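Local atomic coordinates of glycosyl hydrolases family 2, sugar binding domain protein (Bacteroides uniformis str. 3978 T3 ii, PDB entry 6D1P), a protein that probably hydrolyses O-glycosidic bonds, acting as a family 2 beta-glucuronidase of a human gut bacterium. Residues 139-142 / 143-147; 351-355 / 356-360; 366-369 / 370-374; 589-592 / 593-596; 754-758 / 759-763. All coordinates share one frame; numbering follows the deposited sequence.

Contact 1: 139-142 / 143-147; sequences ADIT and EAVEA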
loop_
_atom_site.group_PDB
_atom_site.type_symbol
_atom_site.label_atom_id
_atom_site.label_comp_id
_atom_site.label_asym_id
_atom_site.label_seq_id
_atom_site.Cartn_x
_atom_site.Cartn_y
_atom_site.Cartn_z
ATOM N N ALA A 139 -9.225 9.518 -25.994
ATOM C CA ALA A 139 -10.339 8.577 -25.978
ATOM C C ALA A 139 -11.576 9.306 -26.478
ATOM O O ALA A 139 -11.970 10.329 -25.904
ATOM C CB ALA A 139 -10.576 8.014 -24.571
ATOM N N ASP A 140 -12.183 8.784 -27.539
ATOM C CA ASP A 140 -13.352 9.403 -28.149
ATOM C C ASP A 140 -14.593 8.881 -27.433
ATOM O O ASP A 140 -14.996 7.730 -27.632
ATOM C CB ASP A 140 -13.392 9.105 -29.649
ATOM C CG ASP A 140 -14.343 10.026 -30.407
ATOM O OD1 ASP A 140 -15.511 10.150 -29.981
ATOM O OD2 ASP A 140 -13.917 10.632 -31.427
ATOM N N ILE A 141 -15.204 9.719 -26.599
ATOM C CA ILE A 141 -16.334 9.274 -25.788
ATOM C C ILE A 141 -17.669 9.656 -26.413
ATOM O O ILE A 141 -18.716 9.513 -25.768
ATOM C CB ILE A 141 -16.229 9.813 -24.360
ATOM C CG1 ILE A 141 -16.353 11.331 -24.373
ATOM C CG2 ILE A 141 -14.909 9.385 -23.733
ATOM C CD1 ILE A 141 -16.362 11.926 -23.008
ATOM N N THR A 142 -17.657 10.093 -27.673
ATOM C CA THR A 142 -18.834 10.697 -28.294
ATOM C C THR A 142 -20.018 9.738 -28.306
ATOM O O THR A 142 -21.121 10.088 -27.869
ATOM C CB THR A 142 -18.480 11.156 -29.715
ATOM O OG1 THR A 142 -17.452 12.151 -29.651
ATOM C CG2 THR A 142 -19.688 11.745 -30.414
ATOM N N GLU A 143 -19.809 8.518 -28.793
ATOM C CA GLU A 143 -20.928 7.596 -28.918
ATOM C C GLU A 143 -21.398 7.080 -27.564
ATOM O O GLU A 143 -22.597 6.845 -27.377
ATOM C CB GLU A 143 -20.555 6.443 -29.855
ATOM C CG GLU A 143 -20.842 6.780 -31.312
ATOM C CD GLU A 143 -22.192 7.489 -31.474
ATOM O OE1 GLU A 143 -22.210 8.739 -31.631
ATOM O OE2 GLU A 143 -23.236 6.792 -31.418
ATOM N N ALA A 144 -20.485 6.920 -26.605
ATOM C CA ALA A 144 -20.890 6.409 -25.300
ATOM C C ALA A 144 -21.648 7.459 -24.500
ATOM O O ALA A 144 -22.563 7.113 -23.734
ATOM C CB ALA A 144 -19.671 5.919 -24.524
ATOM N N VAL A 145 -21.287 8.739 -24.657
ATOM C CA VAL A 145 -22.058 9.797 -24.015
ATOM C C VAL A 145 -23.482 9.797 -24.551
ATOM O O VAL A 145 -24.457 9.891 -23.794
ATOM C CB VAL A 145 -21.388 11.166 -24.218
ATOM C CG1 VAL A 145 -22.349 12.268 -23.835
ATOM C CG2 VAL A 145 -20.124 11.283 -23.378
ATOM N N GLU A 146 -23.618 9.674 -25.871
ATOM C CA GLU A 146 -24.926 9.601 -26.499
ATOM C C GLU A 146 -25.710 8.422 -25.941
ATOM O O GLU A 146 -26.721 8.618 -25.256
ATOM C CB GLU A 146 -24.775 9.504 -28.018
ATOM C CG GLU A 146 -26.099 9.434 -28.766
ATOM C CD GLU A 146 -27.062 10.551 -28.371
ATOM O OE1 GLU A 146 -26.617 11.722 -28.268
ATOM O OE2 GLU A 146 -28.261 10.254 -28.156
ATOM N N ALA A 147 -25.237 7.195 -26.198
ATOM C CA ALA A 147 -25.963 6.013 -25.741
ATOM C C ALA A 147 -26.261 6.065 -24.255
ATOM O O ALA A 147 -27.215 5.429 -23.803
ATOM C CB ALA A 147 -25.187 4.734 -26.056
HETATM O O HOH W 1 -17.752 6.379 -27.191
HETATM O O HOH W 2 -17.188 7.918 -30.257
#
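A first torsion of 65° in Ile141 seats CG1 between the backbone N and the carbonyl carbon, while 167° in Val145 lays CG2 beside its own N; the two branched chains then meet at a slant, Ile141 CD1 lying 3.8 Å from Val145 CG2. The site is the N-terminal start of helix 142-149, entered directly from strand 137-140, with Ile141 at the N-cap position. Its carbonyl opens the helical ladder: Val145 N donates to Ile141 O at 2.9 Å, and Val145 CG2 crowds the same oxygen. The next rung is Glu146 N to Thr142 O, 3.2 Å. Ahead of the helix, Asp140 OD1 accepts from Thr142 N at 3.2 Å, which closes an Asx turn, and takes a second bond from Thr142 OG1 at 2.8 Å, on the syn side and 24° out of the carboxylate plane. Such a carboxylate beside the first turn would probably interact favourably with the helix dipole. Its other oxygen forms a salt bridge with Arg106, and Thr142 OG1 also bonds to Thr107 N, tying the turn to strand 106-111 of the sugar-binding domain. Ile141 and Ala144 cover Ile127 and Val122. Two waters link Asp140 to the first helical amides: one donates to Asp140 OD1 and accepts from Glu143 N, the other donates to Asp140 O and accepts from Ala144 N at 2.8 Å.

Contact 2: 351-355 / 356-360; sequences QQIKE and MGANF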
loop_
_atom_site.group_PDB
_atom_site.type_symbol
_atom_site.label_atom_id
_atom_site.label_comp_id
_atom_site.label_asym_id
_atom_site.label_seq_id
_atom_site.Cartn_x
_atom_site.Cartn_y
_atom_site.Cartn_z
ATOM N N GLN A 351 12.777 28.229 -16.416
ATOM C CA GLN A 351 13.441 29.522 -16.239
ATOM C C GLN A 351 14.716 29.381 -15.420
ATOM O O GLN A 351 15.740 29.984 -15.755
ATOM C CB GLN A 351 12.499 30.537 -15.578
ATOM C CG GLN A 351 11.825 31.480 -16.561
ATOM C CD GLN A 351 10.825 32.422 -15.900
ATOM O OE1 GLN A 351 11.172 33.180 -14.979
ATOM N NE2 GLN A 351 9.574 32.387 -16.377
ATOM N N GLN A 352 14.676 28.595 -14.346
ATOM C CA GLN A 352 15.869 28.418 -13.529
ATOM C C GLN A 352 17.009 27.827 -14.351
ATOM O O GLN A 352 18.182 28.189 -14.169
ATOM C CB GLN A 352 15.540 27.519 -12.339
ATOM C CG GLN A 352 16.343 27.780 -11.070
ATOM C CD GLN A 352 15.925 26.836 -9.930
ATOM O OE1 GLN A 352 15.251 25.836 -10.168
ATOM N NE2 GLN A 352 16.330 27.148 -8.703
ATOM N N ILE A 353 16.671 26.918 -15.268
ATOM C CA ILE A 353 17.665 26.297 -16.133
ATOM C C ILE A 353 18.212 27.321 -17.120
ATOM O O ILE A 353 19.433 27.494 -17.248
ATOM C CB ILE A 353 17.047 25.081 -16.854
ATOM C CG1 ILE A 353 16.673 24.004 -15.828
ATOM C CG2 ILE A 353 17.982 24.557 -17.935
ATOM C CD1 ILE A 353 16.116 22.743 -16.410
ATOM N N LYS A 354 17.310 28.006 -17.833
ATOM C CA LYS A 354 17.718 29.052 -18.765
ATOM C C LYS A 354 18.624 30.078 -18.090
ATOM O O LYS A 354 19.675 30.437 -18.627
ATOM C CB LYS A 354 16.485 29.733 -19.356
ATOM C CG LYS A 354 16.835 30.857 -20.323
ATOM C CD LYS A 354 17.406 30.313 -21.621
ATOM C CE LYS A 354 17.844 31.450 -22.550
ATOM N NZ LYS A 354 18.069 30.928 -23.930
ATOM N N GLU A 355 18.257 30.514 -16.881
ATOM C CA GLU A 355 19.064 31.475 -16.133
ATOM C C GLU A 355 20.407 30.916 -15.704
ATOM O O GLU A 355 21.292 31.698 -15.344
ATOM C CB GLU A 355 18.303 31.942 -14.894
ATOM C CG GLU A 355 17.131 32.793 -15.262
ATOM C CD GLU A 355 16.165 32.994 -14.123
ATOM O OE1 GLU A 355 16.531 32.676 -12.964
ATOM O OE2 GLU A 355 15.029 33.458 -14.401
ATOM N N MET A 356 20.552 29.587 -15.662
ATOM C CA MET A 356 21.848 28.997 -15.361
ATOM C C MET A 356 22.791 29.118 -16.556
ATOM O O MET A 356 24.009 29.002 -16.397
ATOM C CB MET A 356 21.673 27.530 -14.953
ATOM C CG MET A 356 22.924 26.866 -14.369
ATOM S SD MET A 356 22.698 25.070 -14.094
ATOM C CE MET A 356 22.095 24.589 -15.713
ATOM N N GLY A 357 22.259 29.387 -17.741
ATOM C CA GLY A 357 23.083 29.574 -18.908
ATOM C C GLY A 357 23.185 28.369 -19.799
ATOM O O GLY A 357 23.970 28.401 -20.750
ATOM N N ALA A 358 22.438 27.303 -19.503
ATOM C CA ALA A 358 22.318 26.170 -20.404
ATOM C C ALA A 358 21.659 26.598 -21.699
ATOM O O ALA A 358 20.866 27.535 -21.736
ATOM C CB ALA A 358 21.486 25.045 -19.766
ATOM N N ASN A 359 21.985 25.888 -22.775
ATOM C CA ASN A 359 21.291 26.088 -24.039
ATOM C C ASN A 359 20.757 24.779 -24.602
ATOM O O ASN A 359 20.246 24.765 -25.723
ATOM C CB ASN A 359 22.198 26.794 -25.072
ATOM C CG ASN A 359 23.487 26.014 -25.396
ATOM O OD1 ASN A 359 23.628 24.826 -25.093
ATOM N ND2 ASN A 359 24.430 26.699 -26.041
ATOM N N PHE A 360 20.809 23.698 -23.825
ATOM C CA PHE A 360 20.598 22.363 -24.348
ATOM C C PHE A 360 20.091 21.481 -23.216
ATOM O O PHE A 360 20.555 21.596 -22.080
ATOM C CB PHE A 360 21.919 21.831 -24.929
ATOM C CG PHE A 360 21.796 20.525 -25.669
ATOM C CD1 PHE A 360 20.696 20.259 -26.466
ATOM C CD2 PHE A 360 22.806 19.580 -25.593
ATOM C CE1 PHE A 360 20.593 19.060 -27.166
ATOM C CE2 PHE A 360 22.712 18.383 -26.288
ATOM C CZ PHE A 360 21.601 18.118 -27.071
HETATM O O HOH W 3 20.678 29.827 -23.475
#
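Met356 N donates to Ile353 O at 2.9 Å, three residues back, with an N-H...O angle of 132°. The same N-H has a weak second acceptor, Gln352 O, at 3.1 Å. Gly357 N likewise divides its hydrogen: Lys354 O takes it at 2.9 Å, and Ile353 O receives a weak bond at 3.4 Å. Ile353 O therefore serves two donors, and the CB of Met356 presses on it as well. With Gly357 at a positive phi of 99° and two bonds back into the last turn, this is a Schellman motif. It closes helix 343-356 of the TIM barrel and turns the chain toward strand 360-362. Across the closure Ile353 CG2, set anti to the backbone N, rests on Ala358 CB at 4.0 Å, an apolar pair that joins the last turn to the outgoing chain. Carbonyls at and just beyond the helix end have partners in other parts of the fold: Gln352 O accepts from Tyr610 OH, Glu355 O from Gln614 NE2, and Gly357 O from Arg326 NH2. The ammonium of Lys354 bonds to Leu379 O and Gly380 O, and its NZ also donates at 2.9 Å to a water that in turn donates to Ala358 O, again at 2.9 Å.

Contact 3: 366-369 / 370-374; sequences YQQS and GIILR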
loop_
_atom_site.group_PDB
_atom_site.type_symbol
_atom_site.label_atom_id
_atom_site.label_comp_id
_atom_site.label_asym_id
_atom_site.label_seq_id
_atom_site.Cartn_x
_atom_site.Cartn_y
_atom_site.Cartn_z
ATOM N N TYR A 366 12.458 9.673 -21.620
ATOM C CA TYR A 366 11.114 9.485 -22.155
ATOM C C TYR A 366 10.631 10.818 -22.716
ATOM O O TYR A 366 11.152 11.887 -22.372
ATOM C CB TYR A 366 10.156 8.959 -21.070
ATOM C CG TYR A 366 10.436 9.599 -19.732
ATOM C CD1 TYR A 366 9.962 10.876 -19.438
ATOM C CD2 TYR A 366 11.218 8.950 -18.776
ATOM C CE1 TYR A 366 10.230 11.478 -18.206
ATOM C CE2 TYR A 366 11.497 9.539 -17.536
ATOM C CZ TYR A 366 11.005 10.811 -17.267
ATOM O OH TYR A 366 11.288 11.403 -16.068
ATOM N N GLN A 367 9.651 10.735 -23.610
ATOM C CA GLN A 367 8.883 11.908 -23.998
ATOM C C GLN A 367 8.340 12.626 -22.766
ATOM O O GLN A 367 7.772 11.998 -21.864
ATOM C CB GLN A 367 7.731 11.483 -24.912
ATOM C CG GLN A 367 6.770 12.600 -25.273
ATOM C CD GLN A 367 5.732 12.172 -26.298
ATOM O OE1 GLN A 367 5.817 11.080 -26.889
ATOM N NE2 GLN A 367 4.737 13.033 -26.516
ATOM N N GLN A 368 8.507 13.943 -22.727
ATOM C CA GLN A 368 8.043 14.734 -21.595
ATOM C C GLN A 368 6.904 15.642 -22.034
ATOM O O GLN A 368 6.605 15.753 -23.224
ATOM C CB GLN A 368 9.203 15.526 -20.970
ATOM C CG GLN A 368 10.267 14.601 -20.406
ATOM C CD GLN A 368 11.184 15.227 -19.390
ATOM O OE1 GLN A 368 11.155 16.434 -19.147
ATOM N NE2 GLN A 368 12.014 14.398 -18.775
ATOM N N SER A 369 6.237 16.249 -21.041
ATOM C CA SER A 369 5.089 17.133 -21.269
ATOM C C SER A 369 5.334 18.148 -22.383
ATOM O O SER A 369 6.388 18.780 -22.443
ATOM C CB SER A 369 4.754 17.888 -19.979
ATOM O OG SER A 369 3.879 18.971 -20.234
ATOM N N GLY A 370 4.325 18.322 -23.242
ATOM C CA GLY A 370 4.378 19.349 -24.267
ATOM C C GLY A 370 4.659 20.735 -23.713
ATOM O O GLY A 370 5.206 21.581 -24.427
ATOM N N ILE A 371 4.304 20.979 -22.445
ATOM C CA ILE A 371 4.610 22.253 -21.803
ATOM C C ILE A 371 6.110 22.477 -21.758
ATOM O O ILE A 371 6.587 23.609 -21.909
ATOM C CB ILE A 371 3.991 22.305 -20.393
ATOM C CG1 ILE A 371 2.488 22.063 -20.487
ATOM C CG2 ILE A 371 4.258 23.640 -19.742
ATOM C CD1 ILE A 371 1.827 21.785 -19.170
ATOM N N ILE A 372 6.878 21.406 -21.554
ATOM C CA ILE A 372 8.331 21.544 -21.516
ATOM C C ILE A 372 8.870 21.890 -22.898
ATOM O O ILE A 372 9.776 22.720 -23.040
ATOM C CB ILE A 372 8.966 20.255 -20.972
ATOM C CG1 ILE A 372 8.413 19.933 -19.567
ATOM C CG2 ILE A 372 10.482 20.363 -21.014
ATOM C CD1 ILE A 372 8.910 20.841 -18.501
ATOM N N LEU A 373 8.316 21.259 -23.935
ATOM C CA LEU A 373 8.749 21.532 -25.302
ATOM C C LEU A 373 8.472 22.981 -25.677
ATOM O O LEU A 373 9.349 23.678 -26.204
ATOM C CB LEU A 373 8.047 20.568 -26.264
ATOM C CG LEU A 373 8.584 19.136 -26.370
ATOM C CD1 LEU A 373 9.889 19.182 -27.129
ATOM C CD2 LEU A 373 8.777 18.409 -25.008
ATOM N N ARG A 374 7.251 23.456 -25.400
ATOM C CA ARG A 374 6.942 24.861 -25.643
ATOM C C ARG A 374 7.902 25.772 -24.890
ATOM O O ARG A 374 8.399 26.754 -25.449
ATOM C CB ARG A 374 5.499 25.160 -25.253
ATOM C CG ARG A 374 4.486 24.593 -26.212
ATOM C CD ARG A 374 3.108 24.529 -25.576
ATOM N NE ARG A 374 2.549 23.196 -25.750
ATOM C CZ ARG A 374 1.641 22.642 -24.956
ATOM N NH1 ARG A 374 1.166 23.310 -23.902
ATOM N NH2 ARG A 374 1.227 21.407 -25.218
#
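The N-cap of helix 370-379, reached by the loop that follows strand 360-362 of the TIM barrel, is built by Ser369. With OG turned anti to the backbone N (chi1 166°), the hydroxyl oxygen swings over the first helical turn and accepts from Ile371 N at 3.0 Å, with an N-H...O angle of 146°. The side chain of Ile371 folds over that oxygen, its CB 3.3 Å from Ser369 OG. The carbonyl of Ser369 does the next task: Ile372 N donates to Ser369 O at 2.8 Å, and Leu373 N adds a weak, longer bond. Leu373 CD2 also covers Ser369 O, at 3.5 Å, so apolar carbon closes round a backbone oxygen that already has donors. On the incoming loop, Gln368 OE1 accepts from Arg330 NH1, and Ser369 N donates to Glu332 OE2. Ser369 also packs on Met346 of helix 343-356. Because Ser369 OG acts as an acceptor toward Ile371 N, its own hydrogen must point elsewhere; at this buried helix start the amides of Ile371 and Ile372, and weakly that of Leu373, find acceptors on this one residue.

Contact 4: 589-592 / 593-596; sequences NPIP and YVNQ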
loop_
_atom_site.group_PDB
_atom_site.type_symbol
_atom_site.label_atom_id
_atom_site.label_comp_id
_atom_site.label_asym_id
_atom_site.label_seq_id
_atom_site.Cartn_x
_atom_site.Cartn_y
_atom_site.Cartn_z
ATOM N N ASN A 589 21.052 6.141 -0.192
ATOM C CA ASN A 589 21.705 7.408 -0.499
ATOM C C ASN A 589 21.575 8.357 0.689
ATOM O O ASN A 589 20.638 8.233 1.486
ATOM C CB ASN A 589 21.098 8.065 -1.735
ATOM C CG ASN A 589 21.867 7.743 -2.997
ATOM O OD1 ASN A 589 22.745 6.886 -2.989
ATOM N ND2 ASN A 589 21.536 8.426 -4.091
ATOM N N PRO A 590 22.504 9.300 0.842
ATOM C CA PRO A 590 22.389 10.265 1.952
ATOM C C PRO A 590 20.994 10.858 2.112
ATOM O O PRO A 590 20.555 11.081 3.240
ATOM C CB PRO A 590 23.434 11.333 1.579
ATOM C CG PRO A 590 24.439 10.599 0.796
ATOM C CD PRO A 590 23.693 9.554 0.006
ATOM N N ILE A 591 20.288 11.134 1.021
ATOM C CA ILE A 591 18.837 11.284 1.052
ATOM C C ILE A 591 18.238 10.012 0.453
ATOM O O ILE A 591 18.403 9.770 -0.757
ATOM C CB ILE A 591 18.370 12.541 0.313
ATOM C CG1 ILE A 591 18.912 13.790 1.030
ATOM C CG2 ILE A 591 16.829 12.591 0.306
ATOM C CD1 ILE A 591 18.551 15.091 0.357
ATOM N N PRO A 592 17.602 9.157 1.249
ATOM C CA PRO A 592 17.160 7.855 0.735
ATOM C C PRO A 592 16.291 8.007 -0.501
ATOM O O PRO A 592 15.469 8.923 -0.599
ATOM C CB PRO A 592 16.386 7.267 1.915
ATOM C CG PRO A 592 17.054 7.870 3.118
ATOM C CD PRO A 592 17.374 9.280 2.700
ATOM N N TYR A 593 16.530 7.149 -1.485
ATOM C CA TYR A 593 15.741 7.128 -2.714
ATOM C C TYR A 593 15.818 8.439 -3.524
ATOM O O TYR A 593 14.936 8.720 -4.358
ATOM C CB TYR A 593 14.282 6.777 -2.398
ATOM C CG TYR A 593 14.102 5.387 -1.811
ATOM C CD1 TYR A 593 14.326 4.252 -2.594
ATOM C CD2 TYR A 593 13.696 5.203 -0.482
ATOM C CE1 TYR A 593 14.153 2.962 -2.081
ATOM C CE2 TYR A 593 13.516 3.903 0.052
ATOM C CZ TYR A 593 13.749 2.792 -0.768
ATOM O OH TYR A 593 13.583 1.514 -0.286
ATOM N N VAL A 594 16.853 9.254 -3.334
ATOM C CA VAL A 594 17.036 10.452 -4.150
ATOM C C VAL A 594 18.380 10.359 -4.859
ATOM O O VAL A 594 19.414 10.113 -4.229
ATOM C CB VAL A 594 16.912 11.744 -3.330
ATOM C CG1 VAL A 594 17.295 12.969 -4.192
ATOM C CG2 VAL A 594 15.487 11.890 -2.875
ATOM N N ASN A 595 18.348 10.471 -6.174
ATOM C CA ASN A 595 19.574 10.647 -6.943
ATOM C C ASN A 595 20.027 12.086 -6.721
ATOM O O ASN A 595 19.308 13.024 -7.076
ATOM C CB ASN A 595 19.290 10.326 -8.405
ATOM C CG ASN A 595 20.520 10.447 -9.298
ATOM O OD1 ASN A 595 21.225 11.464 -9.303
ATOM N ND2 ASN A 595 20.775 9.395 -10.072
ATOM N N GLN A 596 21.164 12.276 -6.052
ATOM C CA GLN A 596 21.604 13.609 -5.644
ATOM C C GLN A 596 22.623 14.236 -6.609
ATOM O O GLN A 596 23.484 15.017 -6.190
ATOM C CB GLN A 596 22.149 13.547 -4.220
ATOM C CG GLN A 596 21.037 13.048 -3.243
ATOM C CD GLN A 596 21.524 12.831 -1.811
ATOM O OE1 GLN A 596 21.781 11.692 -1.390
ATOM N NE2 GLN A 596 21.639 13.914 -1.054
#
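Asn589 ND2 donates to Val594 O at 2.7 Å; the bond is nearly straight at 168°, and the acceptor lies almost in the amide plane of Asn589. It is one of three hydrogen bonds that join 589-592 to 593-596, two of them made by side-chain amides. With backbone and side chain exchanging roles, Ile591 N donates to Gln596 OE1 at 2.9 Å. That bond is straight at the hydrogen, yet the donor stands 50° above the carbonyl plane of the glutamine. The Gln596 chain, extended beyond CG, crosses over to Pro590 and Ile591, and NE2 bonds to His518 ND1, so both ends of its amide are held and its flip is fixed. The third bond is backbone to backbone, Val594 N to Ile591 O at 3.1 Å. It closes a type II beta turn from Ile591 to Val594, in which Tyr593 takes the positive phi of the third position. The turn leads into strand 594-595, which pairs antiparallel with strand 581-582 within the TIM barrel domain. The apolar contact is between Ile591 and Val594, which run alongside each other in the same direction with their CG2 atoms 3.5 Å apart. Carbon also packs round the polar amide of Gln596: Ile591 CG1 rests 3.4 Å from Gln596 NE2, and Pro590 CD lies 3.2 Å from Gln596 OE1. Asn595 and Tyr593 also reach beyond the loop. Asn595 ND2 bonds to Asp183, and Tyr593, whose side chain comes within about 3 Å of a bound potassium ion at the nearest atoms, packs on Leu63 of the second subunit.

Contact 5: 754-758 / 759-763; sequences FGCTD and SEALL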
loop_
_atom_site.group_PDB
_atom_site.type_symbol
_atom_site.label_atom_id
_atom_site.label_comp_id
_atom_site.label_asym_id
_atom_site.label_seq_id
_atom_site.Cartn_x
_atom_site.Cartn_y
_atom_site.Cartn_z
ATOM N N PHE A 754 14.104 11.490 12.480
ATOM C CA PHE A 754 13.227 12.349 13.246
ATOM C C PHE A 754 11.893 11.661 13.530
ATOM O O PHE A 754 11.395 10.862 12.734
ATOM C CB PHE A 754 12.988 13.661 12.511
ATOM C CG PHE A 754 14.215 14.488 12.338
ATOM C CD1 PHE A 754 14.839 14.568 11.099
ATOM C CD2 PHE A 754 14.752 15.194 13.414
ATOM C CE1 PHE A 754 15.978 15.360 10.919
ATOM C CE2 PHE A 754 15.897 15.986 13.252
ATOM C CZ PHE A 754 16.508 16.070 11.997
ATOM N N GLY A 755 11.327 11.978 14.692
ATOM C CA GLY A 755 10.002 11.520 15.049
ATOM C C GLY A 755 9.246 12.661 15.702
ATOM O O GLY A 755 9.813 13.715 15.997
ATOM N N CYS A 756 7.956 12.433 15.938
ATOM C CA CYS A 756 7.135 13.513 16.466
ATOM C C CYS A 756 5.870 12.952 17.110
ATOM O O CYS A 756 5.258 12.023 16.576
ATOM C CB CYS A 756 6.792 14.502 15.346
ATOM S SG CYS A 756 5.884 15.910 15.891
ATOM N N THR A 757 5.491 13.532 18.255
ATOM C CA THR A 757 4.236 13.172 18.901
ATOM C C THR A 757 3.043 13.393 17.988
ATOM O O THR A 757 1.985 12.799 18.210
ATOM C CB THR A 757 4.025 13.962 20.200
ATOM O OG1 THR A 757 4.217 15.369 19.971
ATOM C CG2 THR A 757 4.965 13.462 21.299
ATOM N N ASP A 758 3.178 14.236 16.978
ATOM C CA ASP A 758 2.138 14.423 15.984
ATOM C C ASP A 758 2.695 13.939 14.654
ATOM O O ASP A 758 3.591 14.573 14.074
ATOM C CB ASP A 758 1.705 15.880 15.928
ATOM C CG ASP A 758 0.629 16.132 14.895
ATOM O OD1 ASP A 758 0.413 15.305 13.997
ATOM O OD2 ASP A 758 -0.006 17.191 14.972
ATOM N N SER A 759 2.135 12.838 14.155
ATOM C CA SER A 759 2.670 12.139 12.996
ATOM C C SER A 759 2.496 12.906 11.696
ATOM O O SER A 759 2.915 12.399 10.651
ATOM C CB SER A 759 2.012 10.763 12.870
ATOM O OG SER A 759 0.685 10.871 12.392
ATOM N N GLU A 760 1.876 14.080 11.720
ATOM C CA GLU A 760 1.736 14.899 10.532
ATOM C C GLU A 760 2.443 16.241 10.621
ATOM O O GLU A 760 2.473 16.964 9.626
ATOM C CB GLU A 760 0.259 15.146 10.228
ATOM C CG GLU A 760 -0.503 13.863 9.980
ATOM C CD GLU A 760 -1.992 14.094 9.944
ATOM O OE1 GLU A 760 -2.473 14.684 8.953
ATOM O OE2 GLU A 760 -2.675 13.702 10.919
ATOM N N ALA A 761 3.006 16.593 11.775
ATOM C CA ALA A 761 3.650 17.892 11.906
ATOM C C ALA A 761 4.919 17.963 11.064
ATOM O O ALA A 761 5.164 18.970 10.394
ATOM C CB ALA A 761 3.948 18.177 13.375
ATOM N N LEU A 762 5.728 16.908 11.068
ATOM C CA LEU A 762 6.998 16.956 10.349
ATOM C C LEU A 762 6.764 17.040 8.848
ATOM O O LEU A 762 5.995 16.251 8.290
ATOM C CB LEU A 762 7.850 15.731 10.669
ATOM C CG LEU A 762 8.328 15.652 12.125
ATOM C CD1 LEU A 762 9.217 14.440 12.342
ATOM C CD2 LEU A 762 9.040 16.950 12.513
ATOM N N LEU A 763 7.413 18.012 8.196
ATOM C CA LEU A 763 7.432 18.072 6.741
ATOM C C LEU A 763 8.384 16.980 6.275
ATOM O O LEU A 763 9.604 17.146 6.320
ATOM C CB LEU A 763 7.888 19.438 6.234
ATOM C CG LEU A 763 8.255 19.407 4.736
ATOM C CD1 LEU A 763 7.002 19.549 3.842
ATOM C CD2 LEU A 763 9.393 20.397 4.308
HETATM O O HOH W 4 5.321 13.930 11.862
#
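Leu762 is the bump of this reversal and the strand end at Phe754 to Cys756 supplies the hollow. One methyl, Leu762 CD1, settles between two side-chain stems, 3.9 Å from Phe754 CB and over Gly755, where it lies 3.8 Å from Gly755 O; the branch carbon Leu762 CG presses at 3.7 Å on Cys756 CB. A second, smaller bump follows: Ala761 CB sits 3.9 Å from Cys756 SG and about as close to Asp758 CB. The sulfur gets there because it lies anti to its backbone N (chi1 -176°), on the side to which the chain returns, and Asp758 N donates to it. The fold-back is a beta turn. Ala761 N reaches Asp758 O at 3.1 Å, and the backbone angles of Ser759 and Glu760 fit type I. Asp758 OD1 reinforces it, accepting from Glu760 N at 3.0 Å, 36° out of the carboxylate plane, while OD2 bonds to His790. A water links the two arms, donating to Asp758 O and accepting from Leu762 N. Strand 751-756 is flanked by strands 774-776 and 793-799; Leu762 also packs on Ile784 and Val786 of strand 781-787, Cys756 on Val793, and at the turn Thr757 O bonds to Ser796 OG of the second subunit, with Thr757 packed on its counterpart there.

Overall arrangement
Contacts 2, 3 and 4 all belong to the TIM barrel domain, which carries the active site in family 2 hydrolases. Contacts 2 and 3 are consecutive along the barrel, one ending a helix and the other starting the next, with centres 16 Å and nearest atoms about 8 Å apart. Gln352 and Gln368 each bring a side chain to about 10 Å from a bound sodium ion. Contact 4 lies about 11 Å from contact 3 at the nearest atoms and about 10 Å from contact 5; contacts 4 and 5 both touch the second subunit. Contact 1, in the sugar-binding domain, stands apart: its centre is 28 Å from that of contact 3 and 47 Å from that of contact 5.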